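Local coordinates for dihydrolipoyl dehydrogenase (Elizabethkingia anophelis NUHP1, PDB 6UZI), which probably catalyses the NAD(+)-dependent oxidation of protein-bound dihydrolipoyl groups to lipoyl groups, with one FAD per subunit and a redox-active disulfide, at residues A[193-198]-A[238-243]; A[197-202]-A[231-236]; A[15-20]-A[129-134]; A[148-153]-A[286-291]. All blocks are in the same frame, centred on the assembly; numbering follows the deposited sequence.

Contact 1 of 4, residues A[193-198]-A[238-243]; sequences IGLELG and MKFMLS. With FAD (flavin-adenine dinucleotide), chain E.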
# COMPACT_ATOMS: atom_id res chain seq x y z
N ILE A 193 19.31 7.37 -5.75
CA ILE A 193 19.38 6.68 -7.03
C ILE A 193 20.36 5.52 -6.97
O ILE A 193 20.09 4.42 -7.49
CB ILE A 193 19.77 7.69 -8.12
CG1 ILE A 193 18.69 8.77 -8.26
CG2 ILE A 193 19.98 6.97 -9.42
CD1 ILE A 193 19.10 9.91 -9.18
N GLY A 194 21.53 5.74 -6.36
CA GLY A 194 22.51 4.67 -6.27
C GLY A 194 21.98 3.47 -5.51
O GLY A 194 22.17 2.33 -5.94
N LEU A 195 21.31 3.70 -4.38
CA LEU A 195 20.75 2.59 -3.61
C LEU A 195 19.65 1.86 -4.38
O LEU A 195 19.54 0.63 -4.29
CB LEU A 195 20.21 3.09 -2.27
CG LEU A 195 21.18 3.69 -1.26
CD1 LEU A 195 20.43 4.18 -0.03
CD2 LEU A 195 22.23 2.65 -0.87
N GLU A 196 18.83 2.60 -5.14
CA GLU A 196 17.76 1.94 -5.89
C GLU A 196 18.33 1.08 -7.01
O GLU A 196 18.00 -0.11 -7.12
CB GLU A 196 16.79 2.99 -6.44
CG GLU A 196 15.79 3.52 -5.42
CD GLU A 196 14.88 4.59 -6.01
OE1 GLU A 196 14.93 4.80 -7.25
OE2 GLU A 196 14.12 5.22 -5.24
N LEU A 197 19.19 1.67 -7.85
CA LEU A 197 19.78 0.91 -8.96
C LEU A 197 20.73 -0.17 -8.45
O LEU A 197 20.89 -1.20 -9.10
CB LEU A 197 20.49 1.85 -9.92
CG LEU A 197 19.53 2.81 -10.62
CD1 LEU A 197 20.25 3.67 -11.63
CD2 LEU A 197 18.38 2.05 -11.26
N GLY A 198 21.38 0.07 -7.32
CA GLY A 198 22.17 -0.99 -6.71
C GLY A 198 21.30 -2.17 -6.31
O GLY A 198 21.68 -3.33 -6.50
N MET A 238 24.26 -6.22 -0.16
CA MET A 238 24.96 -5.00 -0.51
C MET A 238 26.07 -4.73 0.51
O MET A 238 25.90 -4.97 1.71
CB MET A 238 23.99 -3.81 -0.57
CG MET A 238 24.48 -2.65 -1.43
SD MET A 238 23.21 -1.39 -1.69
CE MET A 238 22.07 -2.20 -2.82
N LYS A 239 27.21 -4.26 0.02
CA LYS A 239 28.33 -3.89 0.87
C LYS A 239 28.43 -2.37 0.94
O LYS A 239 28.09 -1.67 -0.01
CB LYS A 239 29.64 -4.48 0.32
CG LYS A 239 29.70 -6.01 0.29
CD LYS A 239 30.15 -6.58 1.62
CE LYS A 239 30.02 -8.11 1.67
NZ LYS A 239 28.61 -8.57 1.90
N PHE A 240 28.86 -1.87 2.10
CA PHE A 240 28.93 -0.43 2.34
C PHE A 240 30.30 -0.05 2.88
O PHE A 240 30.74 -0.59 3.90
CB PHE A 240 27.84 0.01 3.32
CG PHE A 240 26.46 -0.07 2.76
CD1 PHE A 240 25.71 -1.22 2.91
CD2 PHE A 240 25.91 0.99 2.07
CE1 PHE A 240 24.43 -1.31 2.39
CE2 PHE A 240 24.65 0.91 1.55
CZ PHE A 240 23.90 -0.25 1.71
N MET A 241 30.93 0.92 2.22
CA MET A 241 32.19 1.52 2.64
C MET A 241 31.89 2.99 2.92
O MET A 241 32.01 3.84 2.03
CB MET A 241 33.25 1.35 1.58
CG MET A 241 33.85 -0.05 1.55
SD MET A 241 35.10 -0.20 0.27
CE MET A 241 35.10 -1.97 0.00
N LEU A 242 31.46 3.29 4.14
CA LEU A 242 31.04 4.64 4.50
C LEU A 242 32.23 5.46 4.99
O LEU A 242 33.31 4.94 5.25
CB LEU A 242 29.95 4.58 5.57
CG LEU A 242 28.70 3.75 5.26
CD1 LEU A 242 27.64 3.91 6.35
CD2 LEU A 242 28.13 4.11 3.90
N SER A 243 32.00 6.78 5.10
CA SER A 243 33.00 7.74 5.58
C SER A 243 34.32 7.61 4.83
O SER A 243 35.41 7.64 5.41
CB SER A 243 33.23 7.58 7.09
OG SER A 243 32.03 7.72 7.83
PA FAD E . 12.76 17.76 -14.77
O1A FAD E . 12.00 16.50 -14.63
O2A FAD E . 14.18 17.54 -14.22
O5B FAD E . 12.93 18.09 -16.32
C5B FAD E . 12.75 19.45 -16.74
C4B FAD E . 12.76 19.48 -18.24
O4B FAD E . 13.19 20.78 -18.70
C3B FAD E . 13.66 18.45 -18.94
O3B FAD E . 12.85 17.57 -19.70
C2B FAD E . 14.55 19.30 -19.87
O2B FAD E . 14.75 18.69 -21.14
C1B FAD E . 13.75 20.60 -19.98
N9A FAD E . 14.55 21.78 -20.27
C8A FAD E . 15.62 22.26 -19.55
N7A FAD E . 16.11 23.39 -20.00
C5A FAD E . 15.31 23.68 -21.10
C6A FAD E . 15.30 24.74 -22.02
N6A FAD E . 16.14 25.78 -21.95
N1A FAD E . 14.38 24.72 -23.01
C2A FAD E . 13.52 23.69 -23.06
N3A FAD E . 13.43 22.64 -22.25
C4A FAD E . 14.35 22.69 -21.28
N1 FAD E . 11.72 11.74 -7.76
C2 FAD E . 10.67 11.23 -7.06
O2 FAD E . 9.83 11.97 -6.54
N3 FAD E . 10.52 9.86 -6.94
C4 FAD E . 11.36 8.90 -7.48
O4 FAD E . 11.13 7.71 -7.31
C4X FAD E . 12.46 9.45 -8.22
N5 FAD E . 13.29 8.62 -8.79
C5X FAD E . 14.32 9.16 -9.56
C6 FAD E . 15.17 8.29 -10.23
C7 FAD E . 16.18 8.77 -11.06
C7M FAD E . 17.07 7.80 -11.78
C8 FAD E . 16.33 10.16 -11.22
C8M FAD E . 17.37 10.72 -12.16
C9 FAD E . 15.49 11.03 -10.54
C9A FAD E . 14.49 10.54 -9.71
N10 FAD E . 13.58 11.40 -9.06
C10 FAD E . 12.56 10.88 -8.31
C1' FAD E . 13.70 12.86 -9.19
C2' FAD E . 12.74 13.42 -10.23
O2' FAD E . 13.13 13.04 -11.55
C3' FAD E . 12.63 14.94 -10.13
O3' FAD E . 12.52 15.32 -8.76
C4' FAD E . 11.45 15.51 -10.91
O4' FAD E . 11.52 15.01 -12.25
C5' FAD E . 11.38 17.02 -10.88
O5' FAD E . 11.21 17.41 -12.25
P FAD E . 10.97 18.94 -12.76
O1P FAD E . 9.64 19.22 -13.36
O2P FAD E . 11.36 20.00 -11.75
O3P FAD E . 12.10 18.93 -13.89

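Contact 2 of 4, residues A[197-202]-A[231-236]; sequences LGSVYL and KTLKKQ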
# COMPACT_ATOMS: atom_id res chain seq x y z
N LEU A 197 19.19 1.67 -7.85
CA LEU A 197 19.78 0.91 -8.96
C LEU A 197 20.73 -0.17 -8.45
O LEU A 197 20.89 -1.20 -9.10
CB LEU A 197 20.49 1.85 -9.92
CG LEU A 197 19.53 2.81 -10.62
CD1 LEU A 197 20.25 3.67 -11.63
CD2 LEU A 197 18.38 2.05 -11.26
N GLY A 198 21.38 0.07 -7.32
CA GLY A 198 22.17 -0.99 -6.71
C GLY A 198 21.30 -2.17 -6.31
O GLY A 198 21.68 -3.33 -6.50
N SER A 199 20.11 -1.89 -5.77
CA SER A 199 19.19 -2.98 -5.43
C SER A 199 18.78 -3.76 -6.66
O SER A 199 18.66 -4.99 -6.62
CB SER A 199 17.96 -2.45 -4.71
OG SER A 199 18.30 -1.78 -3.52
N VAL A 200 18.54 -3.06 -7.77
CA VAL A 200 18.15 -3.73 -9.01
C VAL A 200 19.17 -4.79 -9.38
O VAL A 200 18.85 -5.98 -9.52
CB VAL A 200 17.98 -2.71 -10.15
CG1 VAL A 200 17.92 -3.41 -11.50
CG2 VAL A 200 16.73 -1.87 -9.93
N TYR A 201 20.44 -4.39 -9.48
CA TYR A 201 21.44 -5.32 -9.99
C TYR A 201 21.93 -6.28 -8.92
O TYR A 201 22.34 -7.40 -9.25
CB TYR A 201 22.59 -4.53 -10.63
CG TYR A 201 22.16 -3.81 -11.89
CD1 TYR A 201 21.98 -2.42 -11.91
CD2 TYR A 201 21.89 -4.52 -13.05
CE1 TYR A 201 21.56 -1.77 -13.06
CE2 TYR A 201 21.48 -3.87 -14.21
CZ TYR A 201 21.31 -2.50 -14.20
OH TYR A 201 20.91 -1.87 -15.34
N LEU A 202 21.88 -5.89 -7.64
CA LEU A 202 22.14 -6.85 -6.57
C LEU A 202 21.22 -8.06 -6.71
O LEU A 202 21.66 -9.21 -6.64
CB LEU A 202 21.97 -6.20 -5.21
CG LEU A 202 22.15 -7.14 -4.02
CD1 LEU A 202 23.62 -7.42 -3.75
CD2 LEU A 202 21.52 -6.55 -2.78
N LYS A 231 20.80 -1.91 7.51
CA LYS A 231 20.70 -3.25 8.08
C LYS A 231 20.06 -4.24 7.10
O LYS A 231 20.55 -5.37 6.95
CB LYS A 231 19.89 -3.19 9.38
CG LYS A 231 19.71 -4.51 10.09
CD LYS A 231 18.88 -4.31 11.35
CE LYS A 231 18.05 -5.55 11.64
NZ LYS A 231 17.20 -5.44 12.87
N THR A 232 19.00 -3.83 6.40
CA THR A 232 18.32 -4.77 5.52
C THR A 232 19.06 -4.91 4.20
O THR A 232 19.11 -6.01 3.62
CB THR A 232 16.85 -4.33 5.29
OG1 THR A 232 16.19 -5.25 4.41
CG2 THR A 232 16.76 -2.93 4.69
N LEU A 233 19.65 -3.83 3.70
CA LEU A 233 20.40 -3.93 2.45
C LEU A 233 21.65 -4.79 2.62
O LEU A 233 22.00 -5.56 1.72
CB LEU A 233 20.74 -2.52 1.96
CG LEU A 233 19.56 -1.74 1.36
CD1 LEU A 233 19.98 -0.34 0.91
CD2 LEU A 233 18.92 -2.50 0.21
N LYS A 234 22.32 -4.71 3.78
CA LYS A 234 23.42 -5.63 4.05
C LYS A 234 22.93 -7.06 4.05
O LYS A 234 23.59 -7.96 3.51
CB LYS A 234 24.10 -5.33 5.40
CG LYS A 234 25.04 -4.09 5.48
CD LYS A 234 25.90 -4.17 6.78
CE LYS A 234 26.67 -2.88 7.08
NZ LYS A 234 27.89 -2.71 6.26
N LYS A 235 21.77 -7.30 4.66
CA LYS A 235 21.20 -8.63 4.70
C LYS A 235 20.93 -9.15 3.30
O LYS A 235 21.00 -10.36 3.07
CB LYS A 235 19.92 -8.62 5.55
CG LYS A 235 19.30 -9.99 5.82
CD LYS A 235 18.06 -9.83 6.70
CE LYS A 235 16.78 -9.91 5.90
NZ LYS A 235 15.68 -10.49 6.73
N GLN A 236 20.66 -8.26 2.35
CA GLN A 236 20.40 -8.63 0.97
C GLN A 236 21.67 -8.83 0.16
O GLN A 236 21.59 -9.31 -0.98
CB GLN A 236 19.54 -7.56 0.31
CG GLN A 236 18.19 -7.40 0.98
CD GLN A 236 17.41 -6.22 0.46
OE1 GLN A 236 17.53 -5.84 -0.70
NE2 GLN A 236 16.64 -5.61 1.35

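Contact 3 of 4, residues A[15-20]-A[129-134]; sequences AVIGSG and TQIKVT. With FAD (flavin-adenine dinucleotide), chain E.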
# COMPACT_ATOMS: atom_id res chain seq x y z
N ALA A 15 3.88 30.75 -20.45
CA ALA A 15 4.83 29.83 -21.07
C ALA A 15 5.49 29.01 -19.98
O ALA A 15 5.78 29.53 -18.89
CB ALA A 15 5.89 30.57 -21.88
N VAL A 16 5.68 27.73 -20.26
CA VAL A 16 6.30 26.81 -19.32
C VAL A 16 7.53 26.24 -20.01
O VAL A 16 7.42 25.59 -21.06
CB VAL A 16 5.33 25.69 -18.90
CG1 VAL A 16 6.00 24.76 -17.90
CG2 VAL A 16 4.05 26.29 -18.31
N ILE A 17 8.69 26.50 -19.44
CA ILE A 17 9.95 26.01 -19.99
C ILE A 17 10.33 24.78 -19.18
O ILE A 17 10.66 24.88 -17.99
CB ILE A 17 11.05 27.07 -19.96
CG1 ILE A 17 10.58 28.34 -20.68
CG2 ILE A 17 12.31 26.54 -20.62
CD1 ILE A 17 11.57 29.46 -20.64
N GLY A 18 10.27 23.61 -19.82
CA GLY A 18 10.53 22.35 -19.15
C GLY A 18 9.28 21.50 -19.09
O GLY A 18 8.23 22.00 -18.71
N SER A 19 9.37 20.23 -19.48
CA SER A 19 8.20 19.36 -19.53
C SER A 19 8.28 18.22 -18.51
O SER A 19 7.68 17.16 -18.71
CB SER A 19 8.01 18.81 -20.94
OG SER A 19 8.98 17.83 -21.25
N GLY A 20 8.99 18.44 -17.40
CA GLY A 20 9.00 17.49 -16.33
C GLY A 20 7.68 17.50 -15.58
O GLY A 20 6.75 18.23 -15.93
N THR A 129 9.64 38.92 -21.43
CA THR A 129 8.38 38.62 -22.09
C THR A 129 8.55 37.90 -23.42
O THR A 129 7.58 37.29 -23.89
CB THR A 129 7.63 39.96 -22.25
OG1 THR A 129 6.72 40.10 -21.15
CG2 THR A 129 6.91 40.13 -23.59
N GLN A 130 9.76 37.84 -23.98
CA GLN A 130 10.04 37.14 -25.23
C GLN A 130 10.93 35.94 -24.95
O GLN A 130 11.87 36.02 -24.15
CB GLN A 130 10.70 38.06 -26.25
CG GLN A 130 9.70 38.96 -26.96
CD GLN A 130 10.19 40.38 -27.12
OE1 GLN A 130 10.79 40.96 -26.22
NE2 GLN A 130 9.91 40.95 -28.28
N ILE A 131 10.63 34.83 -25.62
CA ILE A 131 11.37 33.58 -25.46
C ILE A 131 11.70 33.04 -26.84
O ILE A 131 10.81 32.90 -27.69
CB ILE A 131 10.55 32.54 -24.67
CG1 ILE A 131 10.24 33.04 -23.25
CG2 ILE A 131 11.29 31.21 -24.60
CD1 ILE A 131 9.00 32.40 -22.62
N LYS A 132 12.99 32.76 -27.08
CA LYS A 132 13.43 32.15 -28.33
C LYS A 132 13.39 30.64 -28.19
O LYS A 132 13.85 30.08 -27.19
CB LYS A 132 14.85 32.60 -28.68
CG LYS A 132 15.38 32.01 -29.99
CD LYS A 132 16.91 31.94 -30.01
CE LYS A 132 17.55 33.26 -30.43
NZ LYS A 132 19.03 33.24 -30.22
N VAL A 133 12.83 29.97 -29.20
CA VAL A 133 12.71 28.52 -29.23
C VAL A 133 13.54 28.01 -30.40
O VAL A 133 13.15 28.18 -31.57
CB VAL A 133 11.25 28.06 -29.34
CG1 VAL A 133 11.16 26.53 -29.32
CG2 VAL A 133 10.41 28.67 -28.23
N THR A 134 14.67 27.38 -30.11
CA THR A 134 15.58 26.89 -31.13
C THR A 134 15.36 25.40 -31.35
O THR A 134 15.51 24.60 -30.42
CB THR A 134 17.03 27.16 -30.74
OG1 THR A 134 17.17 28.53 -30.35
CG2 THR A 134 17.94 26.89 -31.91
PA FAD E . 12.76 17.76 -14.77
O1A FAD E . 12.00 16.50 -14.63
O2A FAD E . 14.18 17.54 -14.22
O5B FAD E . 12.93 18.09 -16.32
C5B FAD E . 12.75 19.45 -16.74
C4B FAD E . 12.76 19.48 -18.24
O4B FAD E . 13.19 20.78 -18.70
C3B FAD E . 13.66 18.45 -18.94
O3B FAD E . 12.85 17.57 -19.70
C2B FAD E . 14.55 19.30 -19.87
O2B FAD E . 14.75 18.69 -21.14
C1B FAD E . 13.75 20.60 -19.98
N9A FAD E . 14.55 21.78 -20.27
C8A FAD E . 15.62 22.26 -19.55
N7A FAD E . 16.11 23.39 -20.00
C5A FAD E . 15.31 23.68 -21.10
C6A FAD E . 15.30 24.74 -22.02
N6A FAD E . 16.14 25.78 -21.95
N1A FAD E . 14.38 24.72 -23.01
C2A FAD E . 13.52 23.69 -23.06
N3A FAD E . 13.43 22.64 -22.25
C4A FAD E . 14.35 22.69 -21.28
N1 FAD E . 11.72 11.74 -7.76
C2 FAD E . 10.67 11.23 -7.06
O2 FAD E . 9.83 11.97 -6.54
N3 FAD E . 10.52 9.86 -6.94
C4 FAD E . 11.36 8.90 -7.48
O4 FAD E . 11.13 7.71 -7.31
C4X FAD E . 12.46 9.45 -8.22
N5 FAD E . 13.29 8.62 -8.79
C5X FAD E . 14.32 9.16 -9.56
C6 FAD E . 15.17 8.29 -10.23
C7 FAD E . 16.18 8.77 -11.06
C7M FAD E . 17.07 7.80 -11.78
C8 FAD E . 16.33 10.16 -11.22
C8M FAD E . 17.37 10.72 -12.16
C9 FAD E . 15.49 11.03 -10.54
C9A FAD E . 14.49 10.54 -9.71
N10 FAD E . 13.58 11.40 -9.06
C10 FAD E . 12.56 10.88 -8.31
C1' FAD E . 13.70 12.86 -9.19
C2' FAD E . 12.74 13.42 -10.23
O2' FAD E . 13.13 13.04 -11.55
C3' FAD E . 12.63 14.94 -10.13
O3' FAD E . 12.52 15.32 -8.76
C4' FAD E . 11.45 15.51 -10.91
O4' FAD E . 11.52 15.01 -12.25
C5' FAD E . 11.38 17.02 -10.88
O5' FAD E . 11.21 17.41 -12.25
P FAD E . 10.97 18.94 -12.76
O1P FAD E . 9.64 19.22 -13.36
O2P FAD E . 11.36 20.00 -11.75
O3P FAD E . 12.10 18.93 -13.89

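Contact 4 of 4, residues A[148-153]-A[286-291]; sequences TIIATG and DGLGLE. With FAD (flavin-adenine dinucleotide), chain E.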
# COMPACT_ATOMS: atom_id res chain seq x y z
N THR A 148 5.74 33.53 -17.34
CA THR A 148 6.59 32.39 -17.66
C THR A 148 6.88 31.60 -16.39
O THR A 148 7.20 32.18 -15.35
CB THR A 148 7.93 32.82 -18.28
OG1 THR A 148 7.70 33.72 -19.37
CG2 THR A 148 8.71 31.62 -18.78
N ILE A 149 6.77 30.28 -16.49
CA ILE A 149 7.08 29.37 -15.39
C ILE A 149 8.32 28.58 -15.78
O ILE A 149 8.27 27.75 -16.69
CB ILE A 149 5.90 28.44 -15.07
CG1 ILE A 149 4.64 29.26 -14.79
CG2 ILE A 149 6.24 27.57 -13.88
CD1 ILE A 149 3.41 28.40 -14.67
N ILE A 150 9.42 28.81 -15.06
CA ILE A 150 10.66 28.08 -15.29
C ILE A 150 10.56 26.72 -14.62
O ILE A 150 10.37 26.62 -13.41
CB ILE A 150 11.86 28.86 -14.74
CG1 ILE A 150 12.01 30.21 -15.45
CG2 ILE A 150 13.12 28.05 -14.88
CD1 ILE A 150 13.16 31.03 -14.89
N ALA A 151 10.72 25.66 -15.41
CA ALA A 151 10.63 24.31 -14.87
C ALA A 151 11.69 23.42 -15.52
O ALA A 151 11.43 22.30 -15.93
CB ALA A 151 9.23 23.73 -15.08
N THR A 152 12.93 23.93 -15.57
CA THR A 152 14.00 23.27 -16.32
C THR A 152 14.64 22.13 -15.54
O THR A 152 15.45 21.39 -16.11
CB THR A 152 15.06 24.30 -16.71
OG1 THR A 152 15.49 25.03 -15.55
CG2 THR A 152 14.49 25.29 -17.73
N GLY A 153 14.30 21.96 -14.27
CA GLY A 153 14.69 20.75 -13.57
C GLY A 153 16.16 20.69 -13.19
O GLY A 153 16.80 21.70 -12.88
N ASP A 286 21.34 25.81 -17.87
CA ASP A 286 22.20 26.12 -19.00
C ASP A 286 21.38 26.52 -20.21
O ASP A 286 20.41 25.83 -20.57
CB ASP A 286 23.07 24.91 -19.36
CG ASP A 286 24.14 24.62 -18.32
OD1 ASP A 286 24.33 25.45 -17.42
OD2 ASP A 286 24.78 23.54 -18.41
N GLY A 287 21.75 27.63 -20.84
CA GLY A 287 21.14 28.07 -22.08
C GLY A 287 19.78 28.70 -21.94
O GLY A 287 19.15 28.99 -22.97
N LEU A 288 19.31 28.93 -20.72
CA LEU A 288 17.98 29.48 -20.45
C LEU A 288 17.89 30.98 -20.69
O LEU A 288 16.79 31.52 -20.73
CB LEU A 288 17.58 29.14 -19.01
CG LEU A 288 16.13 29.38 -18.59
CD1 LEU A 288 15.21 28.66 -19.56
CD2 LEU A 288 15.91 28.86 -17.18
N GLY A 289 19.02 31.66 -20.86
CA GLY A 289 19.03 33.09 -21.12
C GLY A 289 18.57 33.94 -19.97
O GLY A 289 18.06 35.04 -20.19
N LEU A 290 18.82 33.51 -18.73
CA LEU A 290 18.35 34.22 -17.55
C LEU A 290 18.92 35.64 -17.47
O LEU A 290 18.25 36.54 -16.95
CB LEU A 290 18.73 33.44 -16.29
CG LEU A 290 18.11 32.07 -16.03
CD1 LEU A 290 18.71 31.46 -14.77
CD2 LEU A 290 16.61 32.15 -15.89
N GLU A 291 20.14 35.86 -17.96
CA GLU A 291 20.71 37.20 -17.95
C GLU A 291 19.89 38.17 -18.80
O GLU A 291 19.79 39.35 -18.46
CB GLU A 291 22.17 37.16 -18.42
CG GLU A 291 22.41 36.77 -19.90
CD GLU A 291 22.40 35.26 -20.16
OE1 GLU A 291 22.36 34.47 -19.19
OE2 GLU A 291 22.45 34.87 -21.35
PA FAD E . 12.76 17.76 -14.77
O1A FAD E . 12.00 16.50 -14.63
O2A FAD E . 14.18 17.54 -14.22
O5B FAD E . 12.93 18.09 -16.32
C5B FAD E . 12.75 19.45 -16.74
C4B FAD E . 12.76 19.48 -18.24
O4B FAD E . 13.19 20.78 -18.70
C3B FAD E . 13.66 18.45 -18.94
O3B FAD E . 12.85 17.57 -19.70
C2B FAD E . 14.55 19.30 -19.87
O2B FAD E . 14.75 18.69 -21.14
C1B FAD E . 13.75 20.60 -19.98
N9A FAD E . 14.55 21.78 -20.27
C8A FAD E . 15.62 22.26 -19.55
N7A FAD E . 16.11 23.39 -20.00
C5A FAD E . 15.31 23.68 -21.10
C6A FAD E . 15.30 24.74 -22.02
N6A FAD E . 16.14 25.78 -21.95
N1A FAD E . 14.38 24.72 -23.01
C2A FAD E . 13.52 23.69 -23.06
N3A FAD E . 13.43 22.64 -22.25
C4A FAD E . 14.35 22.69 -21.28
N1 FAD E . 11.72 11.74 -7.76
C2 FAD E . 10.67 11.23 -7.06
O2 FAD E . 9.83 11.97 -6.54
N3 FAD E . 10.52 9.86 -6.94
C4 FAD E . 11.36 8.90 -7.48
O4 FAD E . 11.13 7.71 -7.31
C4X FAD E . 12.46 9.45 -8.22
N5 FAD E . 13.29 8.62 -8.79
C5X FAD E . 14.32 9.16 -9.56
C6 FAD E . 15.17 8.29 -10.23
C7 FAD E . 16.18 8.77 -11.06
C7M FAD E . 17.07 7.80 -11.78
C8 FAD E . 16.33 10.16 -11.22
C8M FAD E . 17.37 10.72 -12.16
C9 FAD E . 15.49 11.03 -10.54
C9A FAD E . 14.49 10.54 -9.71
N10 FAD E . 13.58 11.40 -9.06
C10 FAD E . 12.56 10.88 -8.31
C1' FAD E . 13.70 12.86 -9.19
C2' FAD E . 12.74 13.42 -10.23
O2' FAD E . 13.13 13.04 -11.55
C3' FAD E . 12.63 14.94 -10.13
O3' FAD E . 12.52 15.32 -8.76
C4' FAD E . 11.45 15.51 -10.91
O4' FAD E . 11.52 15.01 -12.25
C5' FAD E . 11.38 17.02 -10.88
O5' FAD E . 11.21 17.41 -12.25
P FAD E . 10.97 18.94 -12.76
O1P FAD E . 9.64 19.22 -13.36
O2P FAD E . 11.36 20.00 -11.75
O3P FAD E . 12.10 18.93 -13.89

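Contact 1 of 4, residues A[193-198]-A[238-243]
Gly-198 and Met-238 bring the two backbones closest, 7.9 Å between their CA atoms, where the helical segment 193-198 faces Met-238 at the near end of segment 238-243; no hydrogen bond crosses the gap. Met-238 spans it. Its CG is anti to the backbone N (chi1 -157°), the chain runs on extended to SD, and a bend at the last torsion (chi3 -72°) turns the terminal methyl onto the helix. CE of Met-238 ends 3.6 Å from C of Gly-198, lying directly on backbone because Gly-198 has no side chain to intervene. One turn earlier, Leu-195 presents CD2 to two partners, SD of Met-238 at 4.2 Å and CE2 of Phe-240 at 3.8 Å. The leucine methyl meets the phenyl ring at its edge, in the ring plane, and the two side chains cross at about a right angle.

This is helix-on-sheet packing in the Rossmann-type NAD(+) domain. Helix 192-203 covers a parallel sheet in which 239-241 is an outermost strand, and Gly-194 fits the last glycine of a GxGxxG pattern; residues 193-196 are predicted to bind the dinucleotide. Val-208 and Val-210 of the neighbouring strand also pack on Met-238, while Gln-230 and Lys-234 of helix 223-236 touch Phe-240. On another side of the helix, Ile-193 extends its longer branch to the dimethylbenzene end of the flavin, with CD1 3.4 Å from C8 of FAD. Glu-196 turns away from the strand, its OE2 hydrogen-bonded to Tyr-360 N.

Contact 2 of 4, residues A[197-202]-A[231-236]
Leu-202 and Gln-236 make the denser half of this helix-to-helix contact. The leucine CG is anti to the backbone N (chi1 177°), which carries the isobutyl group straight across to Gln-236. There CD2 of Leu-202 lies against the backbone O of Gln-236 and 3.8 Å from CB of Gln-236, while CG and CD1 border the same carbonyl oxygen. Gln-236 keeps its amide out of this contact: the chain extends back along its own helix, and NE2 of Gln-236 donates to Thr-232 OG1 at 3.1 Å. That bond is bent, 141° at the hydrogen, although the acceptor lies close to the amide plane. Thr-232 OG1 is also hydrogen-bonded to Asp-402, which helps fix this polar corner.

The other half is sparser yet more deeply buried. Between the segments one approach is made here, Ser-199 OG to CD2 of Leu-233 at 3.8 Å; Leu-195, one turn back, adds to the packing. Met-238 brings its terminal methyl beside Ser-199 N. Facing solvent are Lys-231, Lys-234 and Lys-235, the last in a salt bridge to Asp-402.

Helices 192-203 and 223-236 flank strand 207-211 in sequence and pack side by side in the Rossmann-type NAD(+) domain. No hydrogen bond passes between the two segments; Ser-199 OG bonds instead to Leu-195 O in its own helix, as Gln-236 NE2 does to Thr-232. This implies that van der Waals packing, methyls against a hydroxyl and a carbonyl, rather than hydrogen bonding joins these two segments.

Contact 3 of 4, residues A[15-20]-A[129-134]
Ile-17 and Ile-131 point their side chains at each other from two different sheets, and Ile-17 also reaches the cofactor. From CB of Ile-17, which faces strand 130-134, two branches part. CG2 of Ile-17, anti to the backbone N, goes to the adenine and lies 3.6 Å from N1A of FAD. CG1 sits beside the backbone N (chi1 -54°) and carries CD1 of Ile-17 outward in an extended arm, where the tip comes to 4.3 Å from CG2 of Ile-131. The longer branch of Ile-131 fills the neighbouring position: its CD1 packs 3.7 Å from CB of Ala-15. Phe-125 of strand 122-125 touches both isoleucines and extends the apolar patch.

Strand 14-17 is the central strand of the parallel FAD-binding sheet, and it runs into the glycine-rich turn of the Rossmann fold, with Gly-18, Gly-20 and Gly-23 matching GxGxxG. Gly-18 takes backbone angles natural to glycine and sets its CA 3.1 Å from the ribose O4B of FAD; Gly-20 sits at the N-cap position of helix 21-32, its C 3.4 Å from phosphate oxygen O1P of FAD. Ser-19 OG is hydrogen-bonded to Glu-41 OE1, and thus probably helps position the carboxylate whose other oxygen binds FAD.

Between the strands themselves only methyl groups meet. The two sheets are therefore joined here by buried hydrocarbon packing, and hydrogen bonds to the cofactor come from elsewhere, among them Gly-22 N and Glu-41 OE2.

Contact 4 of 4, residues A[148-153]-A[286-291]
Thr-152 OG1 is hydrogen-bonded to Tyr-284 O, just ahead of segment 286-291, while the methyl of the same threonine meets Leu-288 tip to tip. The torsion divides these roles: with OG1 between the backbone N and the carbonyl carbon (chi1 53°), CG2 of Thr-152 is turned to Leu-288 and the adenine, 3.9 Å from CD2 of Leu-288 and 3.4 Å from N7A of FAD. Leu-288 uses its two methyls differently. CD1 of Leu-288 comes to 3.9 Å from N6A of FAD, and its CD2 lodges against CG2 of Ile-150 at 3.7 Å. Farther from the cofactor, the tip of Ile-150, CD1, packs 3.8 Å from CD2 of Leu-290, the side chains crossing at a slant.

On the cofactor side the backbone of 148-153 follows the dinucleotide: Ala-151 O lies 3.2 Å from C5B of FAD, and CA of Gly-153, a residue with positive phi, lies equally near the bridging O3P. Strand 148-150 beside strand 14-17, running into the Ala-Thr-Gly turn at the pyrophosphate, is the second FAD-contacting sequence motif typical of the pyridine nucleotide-disulfide oxidoreductases.

Overall arrangement
The four contacts fall into two pairs, one in each dinucleotide-binding part of the chain, with the pairs more than 30 Å apart between centres. Contacts 1 and 2 share helix 192-203: contact 1 sets it on strand 239-241 in the buried layer, and contact 2 sets it beside helix 223-236, with one end nearer solvent. Contacts 3 and 4 are both core and lie on adjacent strands, tied by probable backbone hydrogen bonds such as Ala-15 O to Ile-149 N. Contacts 1, 3 and 4 are mainly apolar side-chain packing, while contact 2 sets methyls against a hydroxyl and a carbonyl oxygen. FAD is touched at opposite ends: the flavin by contact 1, the adenosine and pyrophosphate by contacts 3 and 4.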